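Local coordinates for Alpha/beta hydrolase (Paenibacillus sp. VTT E-133280, PDB 6TJ2), which probably hydrolyses methyl salicylate to salicylic acid, acting as an extracellular alpha/beta-hydrolase esterase akin to tobacco salicylic acid binding protein 2, at residues 141-146 with 246-251; 227-232 with 256-261. One frame throughout, in Å; residues are numbered along the deposited sequence.

Contact 1: 141-146 with 246-251; sequences DAFAPL and PTQSSH
His251 makes the one clear hydrogen bond between 141-146 and 246-251: its ND1 donates to Ala144 O at 2.7 Å, with an N-H...O angle of 160°. The acceptor lies in the plane of the imidazole, so the ring uses its N-H squarely, although the donor stands tilted 34° from the carbonyl plane of Ala144. In this bond ND1 carries the hydrogen.

Apolar contact holds the same ring from above. Leu146 CG sits over the centre of the imidazole, 4.1 Å from the centroid, a CH-pi contact, while Leu146 CD2 rests 3.8 Å from His251 CB. With Leu146 CG anti to its own carbonyl carbon (chi1 -60°), the branch is carried across the ring at about a right angle. An alanine in place of His251 would probably leave the Ala144 carbonyl without this donor and open a gap beneath Leu146.

Three residues earlier, Gln248 CB lies 3.8 Å from Ala142 O, so the base of this side chain rests against the loop. The Phe143 ring meets Phe244 and Phe155 and touches the probable nucleophile elbow around Ser117.

The arrangement is that of an alpha/beta-hydrolase fold, in which the loop leaving strand 134-139 is packed against helix 244-250 beside the presumed active site.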
ATOM      1  N   ASP A 141     -13.825   4.896  -0.648  1.00 10.15           N
ATOM      2  CA  ASP A 141     -13.107   5.468  -1.803  1.00  9.87           C
ATOM      3  C   ASP A 141     -13.766   6.818  -2.103  1.00  9.88           C
ATOM      4  O   ASP A 141     -14.157   7.099  -3.251  1.00 11.24           O
ATOM      5  CB  ASP A 141     -13.076   4.533  -2.998  1.00 10.86           C
ATOM      6  CG  ASP A 141     -12.202   3.327  -2.774  1.00 13.59           C
ATOM      7  OD1 ASP A 141     -11.544   3.260  -1.783  1.00 16.30           O
ATOM      8  OD2 ASP A 141     -12.122   2.481  -3.695  1.00 15.16           O
ATOM      9  N   ALA A 142     -13.851   7.617  -1.050  1.00 10.66           N
ATOM     10  CA  ALA A 142     -14.624   8.853  -1.043  1.00 11.13           C
ATOM     11  C   ALA A 142     -13.752  10.045  -0.672  1.00 11.20           C
ATOM     12  O   ALA A 142     -12.741   9.937   0.042  1.00 11.61           O
ATOM     13  CB  ALA A 142     -15.834   8.762  -0.136  1.00 12.04           C
ATOM     14  N   PHE A 143     -14.161  11.194  -1.154  1.00 10.80           N
ATOM     15  CA  PHE A 143     -13.531  12.467  -0.775  1.00 11.54           C
ATOM     16  C   PHE A 143     -14.030  12.879   0.592  1.00 13.30           C
ATOM     17  O   PHE A 143     -15.210  12.653   0.956  1.00 12.91           O
ATOM     18  CB  PHE A 143     -13.858  13.536  -1.819  1.00 13.03           C
ATOM     19  CG  PHE A 143     -13.367  13.164  -3.182  1.00 13.96           C
ATOM     20  CD1 PHE A 143     -12.003  13.209  -3.439  1.00 16.95           C
ATOM     21  CD2 PHE A 143     -14.218  12.686  -4.171  1.00 15.40           C
ATOM     22  CE1 PHE A 143     -11.522  12.804  -4.685  1.00 18.00           C
ATOM     23  CE2 PHE A 143     -13.721  12.245  -5.382  1.00 16.46           C
ATOM     24  CZ  PHE A 143     -12.393  12.356  -5.656  1.00 18.41           C
ATOM     25  N   ALA A 144     -13.167  13.520   1.363  1.00 12.47           N
ATOM     26  CA  ALA A 144     -13.516  14.118   2.661  1.00 11.87           C
ATOM     27  C   ALA A 144     -12.898  15.498   2.710  1.00 12.73           C
ATOM     28  O   ALA A 144     -11.897  15.684   3.411  1.00 13.00           O
ATOM     29  CB  ALA A 144     -13.036  13.189   3.757  1.00 13.69           C
ATOM     30  N   PRO A 145     -13.409  16.465   1.943  1.00 12.51           N
ATOM     31  CA  PRO A 145     -12.820  17.798   1.993  1.00 12.14           C
ATOM     32  C   PRO A 145     -12.789  18.294   3.441  1.00 13.38           C
ATOM     33  O   PRO A 145     -13.653  17.999   4.264  1.00 13.45           O
ATOM     34  CB  PRO A 145     -13.745  18.672   1.148  1.00 14.17           C
ATOM     35  CG  PRO A 145     -14.409  17.652   0.239  1.00 17.48           C
ATOM     36  CD  PRO A 145     -14.571  16.374   1.035  1.00 12.55           C
ATOM     37  N   LEU A 146     -11.774  19.124   3.708  1.00 13.20           N
ATOM     38  CA  LEU A 146     -11.775  19.916   4.959  1.00 13.11           C
ATOM     39  C   LEU A 146     -12.705  21.118   4.795  1.00 13.04           C
ATOM     40  O   LEU A 146     -13.025  21.505   3.652  1.00 15.44           O
ATOM     41  CB  LEU A 146     -10.336  20.387   5.240  1.00 15.03           C
ATOM     42  CG  LEU A 146      -9.301  19.273   5.426  1.00 17.42           C
ATOM     43  CD1 LEU A 146      -7.890  19.843   5.684  1.00 19.26           C
ATOM     44  CD2 LEU A 146      -9.685  18.355   6.552  1.00 17.32           C
ATOM     45  N   PRO A 246      -3.350   7.178   2.026  1.00 11.20           N
ATOM     46  CA  PRO A 246      -3.801   7.775   3.275  1.00 10.96           C
ATOM     47  C   PRO A 246      -4.225   9.246   3.228  1.00 10.72           C
ATOM     48  O   PRO A 246      -4.651   9.778   4.262  1.00 12.70           O
ATOM     49  CB  PRO A 246      -2.553   7.691   4.178  1.00 13.12           C
ATOM     50  CG  PRO A 246      -1.406   7.697   3.200  1.00 14.34           C
ATOM     51  CD  PRO A 246      -1.888   6.974   1.980  1.00 12.69           C
ATOM     52  N   THR A 247      -4.184   9.927   2.100  1.00 11.33           N
ATOM     53  CA  THR A 247      -4.446  11.379   2.108  1.00 11.47           C
ATOM     54  C   THR A 247      -5.891  11.722   2.439  1.00 10.97           C
ATOM     55  O   THR A 247      -6.139  12.396   3.481  1.00 12.23           O
ATOM     56  CB  THR A 247      -3.975  12.083   0.848  1.00 12.16           C
ATOM     57  OG1 THR A 247      -2.555  11.940   0.780  1.00 14.08           O
ATOM     58  CG2 THR A 247      -4.348  13.562   0.858  1.00 13.08           C
ATOM     59  N   GLN A 248      -6.869  11.294   1.667  1.00 11.36           N
ATOM     60  CA  GLN A 248      -8.277  11.679   1.978  1.00 11.92           C
ATOM     61  C   GLN A 248      -8.685  11.073   3.326  1.00 11.00           C
ATOM     62  O   GLN A 248      -9.308  11.816   4.156  1.00 13.12           O
ATOM     63  CB  GLN A 248      -9.252  11.279   0.882  1.00 11.99           C
ATOM     64  CG  GLN A 248      -9.103  12.093  -0.403  1.00 12.40           C
ATOM     65  CD  GLN A 248      -9.390  13.563  -0.208  1.00 12.97           C
ATOM     66  OE1 GLN A 248      -8.541  14.470  -0.405  1.00 13.93           O
ATOM     67  NE2 GLN A 248     -10.568  13.876   0.233  1.00 12.38           N
ATOM     68  N   SER A 249      -8.361   9.833   3.590  1.00 11.41           N
ATOM     69  CA  SER A 249      -8.792   9.185   4.837  1.00 12.24           C
ATOM     70  C   SER A 249      -8.230   9.940   6.019  1.00 13.20           C
ATOM     71  O   SER A 249      -8.915  10.061   7.036  1.00 13.23           O
ATOM     72  CB  SER A 249      -8.440   7.721   4.861  1.00 12.64           C
ATOM     73  OG  SER A 249      -7.028   7.572   4.851  1.00 12.13           O
ATOM     74  N   SER A 250      -7.010  10.466   5.940  1.00 12.96           N
ATOM     75  CA  SER A 250      -6.404  11.168   7.101  1.00 13.59           C
ATOM     76  C   SER A 250      -7.223  12.385   7.475  1.00 15.27           C
ATOM     77  O   SER A 250      -7.104  12.852   8.656  1.00 16.07           O
ATOM     78  CB  SER A 250      -4.980  11.547   6.820  1.00 16.10           C
ATOM     79  OG  SER A 250      -4.912  12.596   5.875  1.00 18.23           O
ATOM     80  N   HIS A 251      -8.018  12.979   6.599  1.00 13.92           N
ATOM     81  CA  HIS A 251      -8.837  14.154   6.949  1.00 15.18           C
ATOM     82  C   HIS A 251      -9.849  13.798   8.015  1.00 15.12           C
ATOM     83  O   HIS A 251     -10.316  14.734   8.721  1.00 16.96           O
ATOM     84  CB  HIS A 251      -9.579  14.690   5.725  1.00 13.99           C
ATOM     85  CG  HIS A 251      -8.716  15.229   4.653  1.00 15.11           C
ATOM     86  ND1 HIS A 251      -9.235  15.708   3.498  1.00 15.87           N
ATOM     87  CD2 HIS A 251      -7.365  15.412   4.581  1.00 15.74           C
ATOM     88  CE1 HIS A 251      -8.233  16.178   2.740  1.00 16.61           C
ATOM     89  NE2 HIS A 251      -7.057  15.979   3.392  1.00 16.18           N
TER

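Contact 2: 227-232 with 256-261; sequences SYLYLT and RFIEGK
Five backbone hydrogen bonds join 227-232 to 256-261, parallel neighbours closing one beta-alpha-beta unit of the alpha/beta-hydrolase sheet. Tyr228 N donates to Arg256 O at 2.8 Å, and Ile258 N, Tyr230 N, Gly260 N and Thr232 N carry the pattern on, the donor switching strand each time. The last is the most bent, with an N-H...O angle of 145° from Thr232 N to Gly260 O. The axes of the short strand segments approach to 4.7 Å, with 15° between their directions.

CA-H...O contacts reinforce the pairing, for instance Leu229 CA to Ile258 O at 3.3 Å.

On the face of Leu229, Ile258 and Leu231, Leu229 CD1 reaches Ile258 CG2 at 3.7 Å, and helix 272-283 packs over both leucines. The other face carries aromatic rings: Phe257 CE1 meets Tyr230 CB at 3.7 Å, the ring directed there by CG anti to the backbone N (chi1 180°), while His245 stacks on Phe257.

Outermost within the chain, 256-260 faces a second subunit: Arg256 NE forms a salt bridge with Asp184 and Glu259 OE1 a hydrogen bond with Thr232, both of that subunit. Arg256 NH1 bonds Arg284 O within the chain. Between the paired segments, Thr232 CG2 lies 3.5 Å from Glu259 CG.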
ATOM      1  N   SER A 227     -15.559   5.366   9.543  1.00 11.18           N
ATOM      2  CA  SER A 227     -14.722   4.354   8.888  1.00 11.13           C
ATOM      3  C   SER A 227     -14.328   4.813   7.515  1.00 10.99           C
ATOM      4  O   SER A 227     -15.049   5.637   6.889  1.00 10.95           O
ATOM      5  CB  SER A 227     -15.437   3.031   8.768  1.00 11.80           C
ATOM      6  OG  SER A 227     -15.868   2.575  10.036  1.00 11.98           O
ATOM      7  N   TYR A 228     -13.226   4.282   7.031  1.00  9.95           N
ATOM      8  CA  TYR A 228     -12.789   4.487   5.649  1.00  9.35           C
ATOM      9  C   TYR A 228     -12.532   3.134   5.061  1.00 10.65           C
ATOM     10  O   TYR A 228     -11.673   2.372   5.568  1.00 10.79           O
ATOM     11  CB  TYR A 228     -11.549   5.382   5.549  1.00 10.34           C
ATOM     12  CG  TYR A 228     -11.374   6.015   4.184  1.00  9.61           C
ATOM     13  CD1 TYR A 228     -10.893   5.294   3.099  1.00  9.54           C
ATOM     14  CD2 TYR A 228     -11.744   7.343   3.952  1.00  9.58           C
ATOM     15  CE1 TYR A 228     -10.821   5.824   1.835  1.00  9.91           C
ATOM     16  CE2 TYR A 228     -11.663   7.889   2.674  1.00 10.02           C
ATOM     17  CZ  TYR A 228     -11.253   7.117   1.625  1.00  9.35           C
ATOM     18  OH  TYR A 228     -11.203   7.668   0.359  1.00 11.23           O
ATOM     19  N   LEU A 229     -13.267   2.805   3.999  1.00 10.63           N
ATOM     20  CA  LEU A 229     -13.140   1.569   3.222  1.00  9.87           C
ATOM     21  C   LEU A 229     -12.396   1.901   1.935  1.00 10.09           C
ATOM     22  O   LEU A 229     -12.876   2.716   1.157  1.00 10.43           O
ATOM     23  CB  LEU A 229     -14.554   0.986   2.988  1.00 10.98           C
ATOM     24  CG  LEU A 229     -14.582  -0.234   2.057  1.00 13.42           C
ATOM     25  CD1 LEU A 229     -13.669  -1.384   2.493  1.00 15.15           C
ATOM     26  CD2 LEU A 229     -16.025  -0.729   1.859  1.00 13.28           C
ATOM     27  N   TYR A 230     -11.214   1.316   1.754  1.00  9.86           N
ATOM     28  CA  TYR A 230     -10.297   1.625   0.663  1.00  9.78           C
ATOM     29  C   TYR A 230     -10.017   0.422  -0.168  1.00 10.03           C
ATOM     30  O   TYR A 230      -9.622  -0.611   0.414  1.00 10.89           O
ATOM     31  CB  TYR A 230      -8.994   2.184   1.243  1.00  9.75           C
ATOM     32  CG  TYR A 230      -7.938   2.498   0.225  1.00 10.02           C
ATOM     33  CD1 TYR A 230      -6.711   1.893   0.327  1.00  9.75           C
ATOM     34  CD2 TYR A 230      -8.170   3.354  -0.840  1.00 10.22           C
ATOM     35  CE1 TYR A 230      -5.694   2.212  -0.546  1.00 10.82           C
ATOM     36  CE2 TYR A 230      -7.174   3.610  -1.769  1.00 10.57           C
ATOM     37  CZ  TYR A 230      -5.941   3.051  -1.606  1.00 10.57           C
ATOM     38  OH  TYR A 230      -4.958   3.398  -2.539  1.00 11.89           O
ATOM     39  N   LEU A 231     -10.152   0.524  -1.468  1.00  9.20           N
ATOM     40  CA  LEU A 231      -9.739  -0.518  -2.408  1.00  9.48           C
ATOM     41  C   LEU A 231      -8.420  -0.114  -3.061  1.00  9.30           C
ATOM     42  O   LEU A 231      -8.286   0.991  -3.559  1.00 10.19           O
ATOM     43  CB  LEU A 231     -10.804  -0.808  -3.456  1.00 10.66           C
ATOM     44  CG  LEU A 231     -12.207  -1.081  -2.932  1.00 11.35           C
ATOM     45  CD1 LEU A 231     -13.162  -1.356  -4.086  1.00 11.42           C
ATOM     46  CD2 LEU A 231     -12.214  -2.269  -1.964  1.00 11.45           C
ATOM     47  N   THR A 232      -7.436  -1.021  -3.023  1.00 10.17           N
ATOM     48  CA  THR A 232      -6.038  -0.581  -3.242  1.00  9.48           C
ATOM     49  C   THR A 232      -5.691  -0.308  -4.709  1.00  9.98           C
ATOM     50  O   THR A 232      -4.621   0.268  -4.917  1.00 10.68           O
ATOM     51  CB  THR A 232      -5.050  -1.591  -2.679  1.00 10.86           C
ATOM     52  OG1 THR A 232      -5.114  -2.810  -3.415  1.00 13.20           O
ATOM     53  CG2 THR A 232      -5.270  -1.868  -1.202  1.00 12.22           C
ATOM     54  N   ARG A 256     -11.888   4.026  11.586  1.00 10.80           N
ATOM     55  CA  ARG A 256     -11.626   2.602  11.361  1.00 10.52           C
ATOM     56  C   ARG A 256     -11.290   2.348   9.908  1.00 10.62           C
ATOM     57  O   ARG A 256     -12.110   2.616   9.014  1.00 11.10           O
ATOM     58  CB  ARG A 256     -12.833   1.738  11.719  1.00 11.14           C
ATOM     59  CG  ARG A 256     -12.583   0.234  11.609  1.00 10.84           C
ATOM     60  CD  ARG A 256     -13.870  -0.597  11.590  1.00 11.60           C
ATOM     61  NE  ARG A 256     -14.568  -0.361  12.830  1.00 11.51           N
ATOM     62  CZ  ARG A 256     -15.856  -0.678  13.020  1.00 11.52           C
ATOM     63  NH1 ARG A 256     -16.510  -1.341  12.091  1.00 12.41           N
ATOM     64  NH2 ARG A 256     -16.446  -0.309  14.129  1.00 12.12           N
ATOM     65  N   PHE A 257     -10.073   1.914   9.661  1.00 10.10           N
ATOM     66  CA  PHE A 257      -9.594   1.598   8.323  1.00  9.20           C
ATOM     67  C   PHE A 257      -9.903   0.162   7.968  1.00 10.15           C
ATOM     68  O   PHE A 257      -9.508  -0.759   8.705  1.00 11.20           O
ATOM     69  CB  PHE A 257      -8.079   1.823   8.240  1.00  9.78           C
ATOM     70  CG  PHE A 257      -7.482   1.513   6.888  1.00  9.42           C
ATOM     71  CD1 PHE A 257      -7.863   2.244   5.753  1.00 10.13           C
ATOM     72  CD2 PHE A 257      -6.449   0.589   6.740  1.00 10.62           C
ATOM     73  CE1 PHE A 257      -7.333   1.941   4.515  1.00 11.26           C
ATOM     74  CE2 PHE A 257      -5.900   0.308   5.511  1.00 10.83           C
ATOM     75  CZ  PHE A 257      -6.328   1.004   4.372  1.00 11.95           C
ATOM     76  N   ILE A 258     -10.497  -0.070   6.800  1.00 10.53           N
ATOM     77  CA  ILE A 258     -10.763  -1.399   6.216  1.00 11.19           C
ATOM     78  C   ILE A 258     -10.272  -1.396   4.782  1.00 10.45           C
ATOM     79  O   ILE A 258     -10.622  -0.476   4.023  1.00 11.32           O
ATOM     80  CB  ILE A 258     -12.252  -1.784   6.311  1.00 11.31           C
ATOM     81  CG1 ILE A 258     -12.743  -1.845   7.780  1.00 11.17           C
ATOM     82  CG2 ILE A 258     -12.506  -3.082   5.563  1.00 12.45           C
ATOM     83  CD1 ILE A 258     -12.107  -2.877   8.660  1.00 12.96           C
ATOM     84  N   GLU A 259      -9.460  -2.358   4.412  1.00 10.94           N
ATOM     85  CA  GLU A 259      -8.848  -2.447   3.091  1.00 10.83           C
ATOM     86  C   GLU A 259      -9.428  -3.610   2.319  1.00 11.70           C
ATOM     87  O   GLU A 259      -9.665  -4.686   2.860  1.00 12.49           O
ATOM     88  CB  GLU A 259      -7.341  -2.685   3.277  1.00 13.68           C
ATOM     89  CG  GLU A 259      -6.509  -2.665   1.997  1.00 15.91           C
ATOM     90  CD  GLU A 259      -5.109  -3.262   2.267  1.00 19.15           C
ATOM     91  OE1 GLU A 259      -4.995  -4.520   2.405  1.00 28.22           O
ATOM     92  OE2 GLU A 259      -4.209  -2.511   2.192  1.00 24.47           O
ATOM     93  N   GLY A 260      -9.585  -3.417   1.032  1.00 11.03           N
ATOM     94  CA  GLY A 260      -9.943  -4.467   0.095  1.00 11.64           C
ATOM     95  C   GLY A 260      -9.276  -4.333  -1.232  1.00  9.95           C
ATOM     96  O   GLY A 260      -8.508  -3.384  -1.457  1.00 10.69           O
ATOM     97  N   LYS A 261      -9.561  -5.289  -2.099  1.00 11.46           N
ATOM     98  CA  LYS A 261      -9.021  -5.329  -3.461  1.00 11.59           C
ATOM     99  C   LYS A 261     -10.082  -4.861  -4.444  1.00 11.92           C
ATOM    100  O   LYS A 261     -11.194  -5.383  -4.444  1.00 13.58           O
ATOM    101  CB  LYS A 261      -8.571  -6.765  -3.752  1.00 14.35           C
ATOM    102  CG  LYS A 261      -8.067  -6.985  -5.173  1.00 20.79           C
ATOM    103  CD  LYS A 261      -7.550  -8.394  -5.597  1.00 24.56           C
ATOM    104  CE  LYS A 261      -6.757  -8.404  -6.911  1.00 26.01           C
ATOM    105  NZ  LYS A 261      -5.718  -7.333  -7.006  1.00 30.10           N
TER

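In the fold
Both contacts are largely buried and share one beta-alpha-beta unit: helix 244-250, which supplies most of 246-251 to contact 1, links the two strands paired in contact 2. Contact 2 is regular sheet pairing at the chain's outer strand, held by repeated backbone bonds, and that outer strand also meets neighbouring subunits. Contact 1, nearer the centre of the chain, relies instead on one imidazole-to-carbonyl bond and irregular packing between a loop and a helix. The two meet directly, since Tyr228 OH lies 2.8 Å from Ala142 O, a probable hydrogen bond, and Asp141 N is 3.0 Å from Leu229 O. Strand 226-231 thus bridges the loop of contact 1 and the sheet edge.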